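Local coordinates for protein dimethylsulfoniopropionate lyase (Roseovarius nubinhibens, PDB 4B29) that probably cleaves dimethylsulfoniopropionate to release dimethyl sulfide, using a cupin-type barrel that holds a zinc ion, at residues Pro43-Phe48 / Leu155-Ser160; Ala49-Asp54 / Leu132-Gly137; Trp139-Asp144 / Thr195-Thr200. All blocks are in the same frame, centred on the assembly; numbering follows the deposited sequence. Where two conformers were deposited one is given.

Interaction 1. Residues Pro43-Phe48 / Leu155-Ser160. With PO4 (phosphate ion), chain B; EDO (1,2-ethanediol), chain F.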
loop_
_atom_site.group_PDB
_atom_site.type_symbol
_atom_site.label_atom_id
_atom_site.label_comp_id
_atom_site.label_asym_id
_atom_site.label_seq_id
_atom_site.Cartn_x
_atom_site.Cartn_y
_atom_site.Cartn_z
ATOM N N PRO A 43 -10.722 11.615 -7.096
ATOM C CA PRO A 43 -11.414 11.246 -8.364
ATOM C C PRO A 43 -10.753 10.067 -9.108
ATOM O O PRO A 43 -11.477 9.297 -9.784
ATOM C CB PRO A 43 -11.269 12.513 -9.229
ATOM C CG PRO A 43 -11.268 13.641 -8.148
ATOM C CD PRO A 43 -10.559 13.097 -6.942
ATOM N N GLU A 44 -9.415 9.960 -9.056
ATOM C CA GLU A 44 -8.798 8.853 -9.782
ATOM C C GLU A 44 -9.193 7.520 -9.139
ATOM O O GLU A 44 -9.315 6.503 -9.847
ATOM C CB GLU A 44 -7.270 8.944 -9.795
ATOM C CG GLU A 44 -6.717 10.216 -10.519
ATOM C CD GLU A 44 -7.029 10.284 -12.002
ATOM O OE1 GLU A 44 -7.433 9.274 -12.667
ATOM O OE2 GLU A 44 -6.895 11.405 -12.559
ATOM N N PHE A 45 -9.344 7.507 -7.803
ATOM C CA PHE A 45 -9.749 6.260 -7.130
ATOM C C PHE A 45 -11.198 5.948 -7.518
ATOM O O PHE A 45 -11.490 4.789 -7.813
ATOM C CB PHE A 45 -9.627 6.399 -5.591
ATOM C CG PHE A 45 -8.315 5.949 -5.056
ATOM C CD1 PHE A 45 -7.121 6.160 -5.782
ATOM C CD2 PHE A 45 -8.231 5.278 -3.812
ATOM C CE1 PHE A 45 -5.879 5.665 -5.289
ATOM C CE2 PHE A 45 -7.011 4.800 -3.338
ATOM C CZ PHE A 45 -5.821 5.003 -4.054
ATOM N N ARG A 46 -12.094 6.936 -7.498
ATOM C CA ARG A 46 -13.487 6.703 -7.894
ATOM C C ARG A 46 -13.596 6.201 -9.328
ATOM O O ARG A 46 -14.472 5.379 -9.641
ATOM C CB ARG A 46 -14.312 7.978 -7.715
ATOM C CG ARG A 46 -14.163 8.533 -6.277
ATOM C CD ARG A 46 -15.370 9.397 -5.896
ATOM N NE ARG A 46 -15.657 10.432 -6.898
ATOM C CZ ARG A 46 -15.093 11.643 -6.928
ATOM N NH1 ARG A 46 -14.151 12.031 -6.035
ATOM N NH2 ARG A 46 -15.479 12.468 -7.876
ATOM N N ALA A 47 -12.733 6.732 -10.196
ATOM C CA ALA A 47 -12.728 6.284 -11.592
ATOM C C ALA A 47 -12.252 4.833 -11.743
ATOM O O ALA A 47 -12.686 4.132 -12.698
ATOM C CB ALA A 47 -11.829 7.224 -12.452
ATOM N N PHE A 48 -11.358 4.389 -10.865
ATOM C CA PHE A 48 -10.745 3.086 -10.999
ATOM C C PHE A 48 -11.674 1.991 -10.483
ATOM O O PHE A 48 -11.761 0.915 -11.077
ATOM C CB PHE A 48 -9.461 3.086 -10.176
ATOM C CG PHE A 48 -8.570 1.858 -10.346
ATOM C CD1 PHE A 48 -7.673 1.750 -11.417
ATOM C CD2 PHE A 48 -8.606 0.852 -9.375
ATOM C CE1 PHE A 48 -6.782 0.636 -11.492
ATOM C CE2 PHE A 48 -7.726 -0.263 -9.435
ATOM C CZ PHE A 48 -6.806 -0.356 -10.487
ATOM N N LEU A 155 -3.528 0.911 -8.897
ATOM C CA LEU A 155 -3.558 2.397 -8.816
ATOM C C LEU A 155 -2.961 2.748 -7.458
ATOM O O LEU A 155 -3.582 2.514 -6.405
ATOM C CB LEU A 155 -4.993 2.916 -8.946
ATOM C CG LEU A 155 -5.113 4.457 -8.869
ATOM C CD1 LEU A 155 -4.295 5.156 -9.980
ATOM C CD2 LEU A 155 -6.592 4.858 -8.942
ATOM N N TYR A 156 -1.734 3.289 -7.474
ATOM C CA TYR A 156 -1.107 3.741 -6.241
ATOM C C TYR A 156 -1.669 5.093 -5.807
ATOM O O TYR A 156 -2.028 5.931 -6.635
ATOM C CB TYR A 156 0.413 4.001 -6.501
ATOM C CG TYR A 156 1.288 2.913 -6.001
ATOM C CD1 TYR A 156 1.440 1.731 -6.761
ATOM C CD2 TYR A 156 1.934 2.999 -4.781
ATOM C CE1 TYR A 156 2.294 0.696 -6.299
ATOM C CE2 TYR A 156 2.759 1.999 -4.318
ATOM C CZ TYR A 156 2.898 0.826 -5.058
ATOM O OH TYR A 156 3.736 -0.158 -4.598
ATOM N N SER A 157 -1.713 5.301 -4.474
ATOM C CA SER A 157 -1.791 6.678 -3.919
ATOM C C SER A 157 -0.712 6.771 -2.868
ATOM O O SER A 157 -0.339 5.770 -2.233
ATOM C CB SER A 157 -3.178 7.039 -3.319
ATOM O OG SER A 157 -3.409 6.328 -2.087
ATOM N N VAL A 158 -0.217 8.005 -2.679
ATOM C CA VAL A 158 0.702 8.247 -1.582
ATOM C C VAL A 158 -0.058 8.815 -0.365
ATOM O O VAL A 158 -0.806 9.783 -0.496
ATOM C CB VAL A 158 1.758 9.289 -2.036
ATOM C CG1 VAL A 158 2.804 9.497 -0.855
ATOM C CG2 VAL A 158 2.474 8.710 -3.265
ATOM N N VAL A 159 0.176 8.210 0.806
ATOM C CA VAL A 159 -0.495 8.704 2.012
ATOM C C VAL A 159 0.426 9.683 2.715
ATOM O O VAL A 159 -0.048 10.763 3.122
ATOM C CB VAL A 159 -0.836 7.552 2.990
ATOM C CG1 VAL A 159 -1.568 8.107 4.247
ATOM C CG2 VAL A 159 -1.798 6.561 2.242
ATOM N N SER A 160 1.671 9.285 2.851
ATOM C CA SER A 160 2.623 10.204 3.544
ATOM C C SER A 160 4.016 9.912 3.053
ATOM O O SER A 160 4.316 8.841 2.458
ATOM C CB SER A 160 2.475 10.052 5.088
ATOM O OG SER A 160 2.622 8.699 5.504
HETATM P P PO4 B . 3.525 -3.401 -5.795
HETATM O O1 PO4 B . 4.324 -4.207 -4.814
HETATM O O2 PO4 B . 2.195 -3.029 -5.111
HETATM O O3 PO4 B . 4.247 -2.138 -6.245
HETATM O O4 PO4 B . 3.211 -4.174 -7.035
HETATM C C1 EDO F . 1.249 -1.320 -2.038
HETATM O O1 EDO F . 2.245 -0.294 -2.029
HETATM C C2 EDO F . 1.929 -2.577 -1.568
HETATM O O2 EDO F . 0.968 -3.588 -1.800
#
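Ser157 OG sits against the ring of Phe45, 3.4 Å from Phe45 CZ. Its polar needs are met elsewhere: hydrogen bonds link it to the carbonyl of Leu201 and to the indole NE1 of Trp38. The serine oxygen is therefore satisfied, although its nearest neighbour across the contact is the ring of Phe45, approached obliquely. The rest is mostly apolar, and no hydrogen bond runs between 43-48 and 155-160. Leu155 packs against both Phe45 and Phe48. Leu155 CD2 lies 3.5 Å from Phe45 CD1 and 3.6 Å from Phe48 CB. The same methyl touches the backbone oxygen of Glu44, with Leu155 CD2 to Glu44 O at 3.3 Å. Phe48 CG is anti to the backbone N (chi1 -172°), which carries the ring alongside Leu155. Leu155 CB then stands over the middle of one face, 3.8 Å from the Phe48 ring centroid and 9° off the normal, a clear CH-pi contact. Tyr156 points to the other side of the strand, into the zinc pocket. Tyr156 OH donates to phosphate O3 at 2.6 Å, with that oxygen near the ring plane, and receives a weak bond from ethanediol O1. Its side chain is about 5 Å from the zinc ion, nearest atoms. Both small molecules probably came from the crystallisation liquor. Helix 43-48 packs against the outer face of the cupin sheet, its axis roughly antiparallel (156°) to that of residues 155-159. Phe45 and Phe48 also reach Leu203 of strand 198-205. Strand 180-183, on the other flank of 153-159, contributes Thr180 and Phe182.

Interaction 2. Residues Ala49-Asp54 / Leu132-Gly137. With EDO (1,2-ethanediol), chain F.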
loop_
_atom_site.group_PDB
_atom_site.type_symbol
_atom_site.label_atom_id
_atom_site.label_comp_id
_atom_site.label_asym_id
_atom_site.label_seq_id
_atom_site.Cartn_x
_atom_site.Cartn_y
_atom_site.Cartn_z
ATOM N N ALA A 49 -12.380 2.281 -9.400
ATOM C CA ALA A 49 -13.277 1.239 -8.792
ATOM C C ALA A 49 -14.319 1.883 -7.915
ATOM O O ALA A 49 -14.019 2.856 -7.206
ATOM C CB ALA A 49 -12.439 0.257 -7.966
ATOM N N THR A 50 -15.537 1.322 -7.921
ATOM C CA THR A 50 -16.540 1.747 -6.965
ATOM C C THR A 50 -16.209 1.148 -5.602
ATOM O O THR A 50 -15.777 -0.012 -5.504
ATOM C CB THR A 50 -17.919 1.219 -7.451
ATOM O OG1 THR A 50 -18.152 1.802 -8.737
ATOM C CG2 THR A 50 -19.037 1.678 -6.521
ATOM N N TRP A 51 -16.436 1.900 -4.527
ATOM C CA TRP A 51 -16.162 1.339 -3.207
ATOM C C TRP A 51 -17.198 0.258 -2.916
ATOM O O TRP A 51 -18.359 0.531 -3.067
ATOM C CB TRP A 51 -16.304 2.430 -2.154
ATOM C CG TRP A 51 -15.827 1.968 -0.779
ATOM C CD1 TRP A 51 -16.621 1.558 0.262
ATOM C CD2 TRP A 51 -14.485 1.847 -0.342
ATOM N NE1 TRP A 51 -15.839 1.208 1.333
ATOM C CE2 TRP A 51 -14.521 1.389 1.005
ATOM C CE3 TRP A 51 -13.234 2.113 -0.939
ATOM C CZ2 TRP A 51 -13.368 1.165 1.759
ATOM C CZ3 TRP A 51 -12.069 1.908 -0.161
ATOM C CH2 TRP A 51 -12.152 1.424 1.168
ATOM N N PRO A 52 -16.754 -0.937 -2.505
ATOM C CA PRO A 52 -17.691 -2.079 -2.366
ATOM C C PRO A 52 -18.703 -1.862 -1.222
ATOM O O PRO A 52 -18.365 -1.252 -0.214
ATOM C CB PRO A 52 -16.767 -3.265 -2.079
ATOM C CG PRO A 52 -15.382 -2.748 -1.805
ATOM C CD PRO A 52 -15.338 -1.285 -2.258
ATOM N N GLU A 53 -19.926 -2.349 -1.396
ATOM C CA GLU A 53 -20.919 -2.224 -0.357
ATOM C C GLU A 53 -20.950 -3.492 0.524
ATOM O O GLU A 53 -21.722 -3.556 1.498
ATOM C CB GLU A 53 -22.301 -1.914 -0.981
ATOM C CG GLU A 53 -22.476 -0.427 -1.378
ATOM C CD GLU A 53 -22.152 0.571 -0.235
ATOM O OE1 GLU A 53 -22.730 0.447 0.873
ATOM O OE2 GLU A 53 -21.313 1.489 -0.454
ATOM N N ASP A 54 -20.098 -4.474 0.223
ATOM C CA ASP A 54 -20.189 -5.758 0.916
ATOM C C ASP A 54 -18.997 -6.114 1.810
ATOM O O ASP A 54 -18.783 -7.281 2.111
ATOM C CB ASP A 54 -20.444 -6.873 -0.091
ATOM C CG ASP A 54 -19.289 -7.064 -1.059
ATOM O OD1 ASP A 54 -18.284 -6.299 -1.006
ATOM O OD2 ASP A 54 -19.370 -8.001 -1.889
ATOM N N LEU A 132 -12.995 -5.564 -4.891
ATOM C CA LEU A 132 -11.840 -4.674 -4.965
ATOM C C LEU A 132 -10.737 -5.307 -4.134
ATOM O O LEU A 132 -11.012 -6.216 -3.345
ATOM C CB LEU A 132 -12.248 -3.362 -4.311
ATOM C CG LEU A 132 -11.249 -2.193 -4.444
ATOM C CD1 LEU A 132 -10.659 -2.052 -5.927
ATOM C CD2 LEU A 132 -11.992 -0.948 -3.953
ATOM N N ARG A 133 -9.504 -4.846 -4.331
ATOM C CA ARG A 133 -8.452 -5.198 -3.398
ATOM C C ARG A 133 -7.723 -3.900 -3.046
ATOM O O ARG A 133 -7.442 -3.083 -3.948
ATOM C CB ARG A 133 -7.533 -6.205 -4.054
ATOM C CG ARG A 133 -6.396 -6.642 -3.230
ATOM C CD ARG A 133 -5.610 -7.708 -4.025
ATOM N NE ARG A 133 -4.661 -8.421 -3.182
ATOM C CZ ARG A 133 -3.342 -8.424 -3.324
ATOM N NH1 ARG A 133 -2.740 -7.687 -4.248
ATOM N NH2 ARG A 133 -2.616 -9.150 -2.516
ATOM N N VAL A 134 -7.486 -3.716 -1.749
ATOM C CA VAL A 134 -6.840 -2.493 -1.241
ATOM C C VAL A 134 -5.654 -2.964 -0.405
ATOM O O VAL A 134 -5.819 -3.676 0.588
ATOM C CB VAL A 134 -7.785 -1.703 -0.331
ATOM C CG1 VAL A 134 -7.033 -0.438 0.179
ATOM C CG2 VAL A 134 -9.032 -1.273 -1.050
ATOM N N THR A 135 -4.444 -2.559 -0.793
ATOM C CA THR A 135 -3.256 -2.907 -0.018
ATOM C C THR A 135 -2.543 -1.639 0.453
ATOM O O THR A 135 -2.795 -0.546 -0.054
ATOM C CB THR A 135 -2.235 -3.786 -0.755
ATOM O OG1 THR A 135 -1.763 -3.099 -1.937
ATOM C CG2 THR A 135 -2.877 -5.110 -1.157
ATOM N N VAL A 136 -1.678 -1.821 1.439
ATOM C CA VAL A 136 -0.922 -0.685 2.010
ATOM C C VAL A 136 0.539 -1.103 2.063
ATOM O O VAL A 136 0.852 -2.242 2.448
ATOM C CB VAL A 136 -1.435 -0.381 3.478
ATOM C CG1 VAL A 136 -0.410 0.566 4.223
ATOM C CG2 VAL A 136 -2.814 0.254 3.430
ATOM N N GLY A 137 1.477 -0.200 1.692
ATOM C CA GLY A 137 2.900 -0.546 1.761
ATOM C C GLY A 137 3.629 0.583 2.503
ATOM O O GLY A 137 3.149 1.749 2.502
HETATM C C1 EDO F . 1.249 -1.320 -2.038
HETATM O O1 EDO F . 2.245 -0.294 -2.029
HETATM C C2 EDO F . 1.929 -2.577 -1.568
HETATM O O2 EDO F . 0.968 -3.588 -1.800
#
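Leu132 and Trp51 both extend their side chains with CG opposite the main-chain nitrogen, at chi1 -172° and -171°. The CB of Trp51 leads away from residues 132-137, yet the indole swings back beside them. There Trp51 CE3 is 4.5 Å from Leu132 CD2, and Trp51 CZ3 is 4.5 Å from Val134 CG2. Both methyls meet the indole obliquely, and the touch is loose. The leucine branches divide the closer work. Leu132 CD1 packs on the methyl of Ala49, 3.6 Å from its CB. Leu132 CD2 meets the proline ring at 3.8 Å from Pro52 CD, and the two side chains run at about a right angle. Pro52 CD also lies 3.6 Å above the plane of the Trp51 ring, towards its rim. The loop 49-54 follows helix 43-48 and passes the start of strand 133-139, one strand of the larger sheet of the cupin fold. No hydrogen bond joins the two segments. Trp51 goes on to pack against Leu32, Ala35 and Arg36 of helix 24-41, so the indole lies between that helix and the sheet. Val134 shares this face with Leu201 and Leu203 of the neighbouring strand. Thr135 points to the opposite side, into the barrel. Thr135 OG1 is hydrogen-bonded to Trp204 NE1 and, at 2.8 Å, to ethanediol O2.

Interaction 3. Residues Trp139-Asp144 / Thr195-Thr200. With EDO (1,2-ethanediol), chain F.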
loop_
_atom_site.group_PDB
_atom_site.type_symbol
_atom_site.label_atom_id
_atom_site.label_comp_id
_atom_site.label_asym_id
_atom_site.label_seq_id
_atom_site.Cartn_x
_atom_site.Cartn_y
_atom_site.Cartn_z
ATOM N N TRP A 139 7.794 1.901 3.067
ATOM C CA TRP A 139 9.222 1.729 2.838
ATOM C C TRP A 139 9.969 2.831 3.581
ATOM O O TRP A 139 9.639 4.000 3.439
ATOM C CB TRP A 139 9.550 1.925 1.345
ATOM C CG TRP A 139 9.060 0.798 0.487
ATOM C CD1 TRP A 139 9.798 -0.235 -0.007
ATOM C CD2 TRP A 139 7.710 0.614 -0.010
ATOM N NE1 TRP A 139 8.994 -1.047 -0.795
ATOM C CE2 TRP A 139 7.717 -0.553 -0.796
ATOM C CE3 TRP A 139 6.523 1.339 0.142
ATOM C CZ2 TRP A 139 6.553 -1.047 -1.430
ATOM C CZ3 TRP A 139 5.365 0.873 -0.520
ATOM C CH2 TRP A 139 5.410 -0.324 -1.276
ATOM N N GLY A 140 10.967 2.434 4.367
ATOM C CA GLY A 140 11.773 3.501 5.040
ATOM C C GLY A 140 12.650 4.209 3.998
ATOM O O GLY A 140 12.751 3.814 2.834
ATOM N N PRO A 141 13.348 5.272 4.436
ATOM C CA PRO A 141 14.245 5.968 3.512
ATOM C C PRO A 141 15.356 5.108 2.937
ATOM O O PRO A 141 15.788 4.126 3.533
ATOM C CB PRO A 141 14.882 7.075 4.397
ATOM C CG PRO A 141 14.093 7.131 5.646
ATOM C CD PRO A 141 13.401 5.784 5.810
ATOM N N GLY A 142 15.864 5.502 1.776
ATOM C CA GLY A 142 17.048 4.846 1.214
ATOM C C GLY A 142 16.871 3.436 0.738
ATOM O O GLY A 142 17.781 2.603 0.853
ATOM N N LEU A 143 15.670 3.131 0.219
ATOM C CA LEU A 143 15.405 1.795 -0.313
ATOM C C LEU A 143 15.135 1.855 -1.798
ATOM O O LEU A 143 14.569 2.840 -2.297
ATOM C CB LEU A 143 14.180 1.204 0.406
ATOM C CG LEU A 143 14.393 0.838 1.884
ATOM C CD1 LEU A 143 13.081 0.133 2.420
ATOM C CD2 LEU A 143 15.592 -0.112 2.050
ATOM N N ASP A 144 15.575 0.816 -2.497
ATOM C CA ASP A 144 15.322 0.709 -3.924
ATOM C C ASP A 144 14.501 -0.557 -4.149
ATOM O O ASP A 144 14.984 -1.678 -4.008
ATOM C CB ASP A 144 16.632 0.660 -4.704
ATOM C CG ASP A 144 16.436 0.858 -6.186
ATOM O OD1 ASP A 144 16.255 2.028 -6.635
ATOM O OD2 ASP A 144 16.471 -0.164 -6.910
ATOM N N THR A 195 15.506 10.518 1.034
ATOM C CA THR A 195 15.637 10.922 2.418
ATOM C C THR A 195 14.381 10.693 3.292
ATOM O O THR A 195 14.452 10.632 4.529
ATOM C CB THR A 195 16.024 12.446 2.385
ATOM O OG1 THR A 195 17.408 12.488 1.976
ATOM C CG2 THR A 195 15.933 13.020 3.694
ATOM N N ASP A 196 13.240 10.536 2.640
ATOM C CA ASP A 196 11.959 10.397 3.316
ATOM C C ASP A 196 11.467 8.964 3.110
ATOM O O ASP A 196 11.868 8.335 2.145
ATOM C CB ASP A 196 10.948 11.364 2.722
ATOM C CG ASP A 196 11.429 12.819 2.823
ATOM O OD1 ASP A 196 11.774 13.229 3.943
ATOM O OD2 ASP A 196 11.437 13.515 1.806
ATOM N N PRO A 197 10.708 8.452 4.074
ATOM C CA PRO A 197 10.011 7.157 3.856
ATOM C C PRO A 197 8.820 7.403 2.908
ATOM O O PRO A 197 8.551 8.533 2.476
ATOM C CB PRO A 197 9.492 6.839 5.246
ATOM C CG PRO A 197 9.090 8.202 5.816
ATOM C CD PRO A 197 10.182 9.165 5.252
ATOM N N ILE A 198 8.057 6.338 2.626
ATOM C CA ILE A 198 6.766 6.530 1.958
ATOM C C ILE A 198 5.780 5.483 2.476
ATOM O O ILE A 198 6.159 4.349 2.741
ATOM C CB ILE A 198 6.859 6.444 0.395
ATOM C CG1 ILE A 198 5.542 6.951 -0.230
ATOM C CG2 ILE A 198 7.309 5.025 -0.117
ATOM C CD1 ILE A 198 5.635 7.093 -1.745
ATOM N N LEU A 199 4.548 5.930 2.643
ATOM C CA LEU A 199 3.436 5.050 3.072
ATOM C C LEU A 199 2.381 5.187 1.973
ATOM O O LEU A 199 1.994 6.313 1.612
ATOM C CB LEU A 199 2.910 5.558 4.408
ATOM C CG LEU A 199 1.666 4.868 5.027
ATOM C CD1 LEU A 199 1.985 3.407 5.342
ATOM C CD2 LEU A 199 1.162 5.640 6.288
ATOM N N THR A 200 1.920 4.039 1.434
ATOM C CA THR A 200 1.034 4.069 0.245
ATOM C C THR A 200 -0.242 3.294 0.525
ATOM O O THR A 200 -0.260 2.413 1.412
ATOM C CB THR A 200 1.698 3.390 -0.968
ATOM O OG1 THR A 200 2.060 2.049 -0.612
ATOM C CG2 THR A 200 3.031 4.185 -1.360
HETATM C C1 EDO F . 1.249 -1.320 -2.038
HETATM O O1 EDO F . 2.245 -0.294 -2.029
HETATM C C2 EDO F . 1.929 -2.577 -1.568
HETATM O O2 EDO F . 0.968 -3.588 -1.800
#
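An antiparallel beta bridge closes one end of the cupin sheet, where strand 133-139 leaves it and strand 198-205 enters. Trp139 and Ile198 form its hydrogen-bonded pair. Trp139 N donates to Ile198 O at 3.0 Å, with an N-H...O angle of 166°. The return bond, Ile198 N to Trp139 O, is 2.9 Å long. Beyond this pair the ladder stops but the chains stay close, Gly140 beside Pro197. Here two prolines lie side by side and point the same way, with Pro141 CD 4.1 Å from Pro197 CB. Pro141 CB also rests 3.6 Å from Thr195 O. Thr193 OG1 secures the turn 140-143 through hydrogen bonds with Gly140 O and Leu143 N. Trp139 and Ile198 send their side chains to the same face of the sheet. They lie side by side there, and Trp139 CE3 is 3.8 Å from Ile198 CG2, which approaches the indole obliquely. Phe111, Phe115 and Tyr145 also meet this indole, and Tyr156 touches it, consistent with Trp139 belonging to an aromatic wall of the barrel interior, its side chain about 8 Å from the zinc ion, nearest atoms. Farther along the strand, Thr200 crosses the indole at about a right angle. Its chi1 of 56° sets OG1 between the backbone N and the carbonyl carbon, turned to the indole edge and the ethanediol. Thr200 OG1 lies in the ring plane at its edge, 3.5 Å from Trp139 CZ3. The same hydroxyl is hydrogen-bonded to a bound ethanediol, with Thr200 OG1 to ethanediol O1 at 2.7 Å.

Overall arrangement
All three contacts reach the large sheet of the cupin fold, in which strand 198-205 lies between 133-139 and 153-159. Interactions 1 and 2 have centres about 11 Å apart and adjoin at Phe48 and Ala49, with interaction 2 nested inside the loop closed by interaction 1. Interaction 3 is about 19 Å from the first and 24 Å from the second, centre to centre. Along the chain its segments alternate with those of interaction 1; interaction 2 closes before it opens. Its strand is probably bonded to both others, at Val159, Ser160 and Gly137. The first two fasten N-terminal elements outside the barrel; the third closes a strand end. One ethanediol touches all three, consistent with a shared interior.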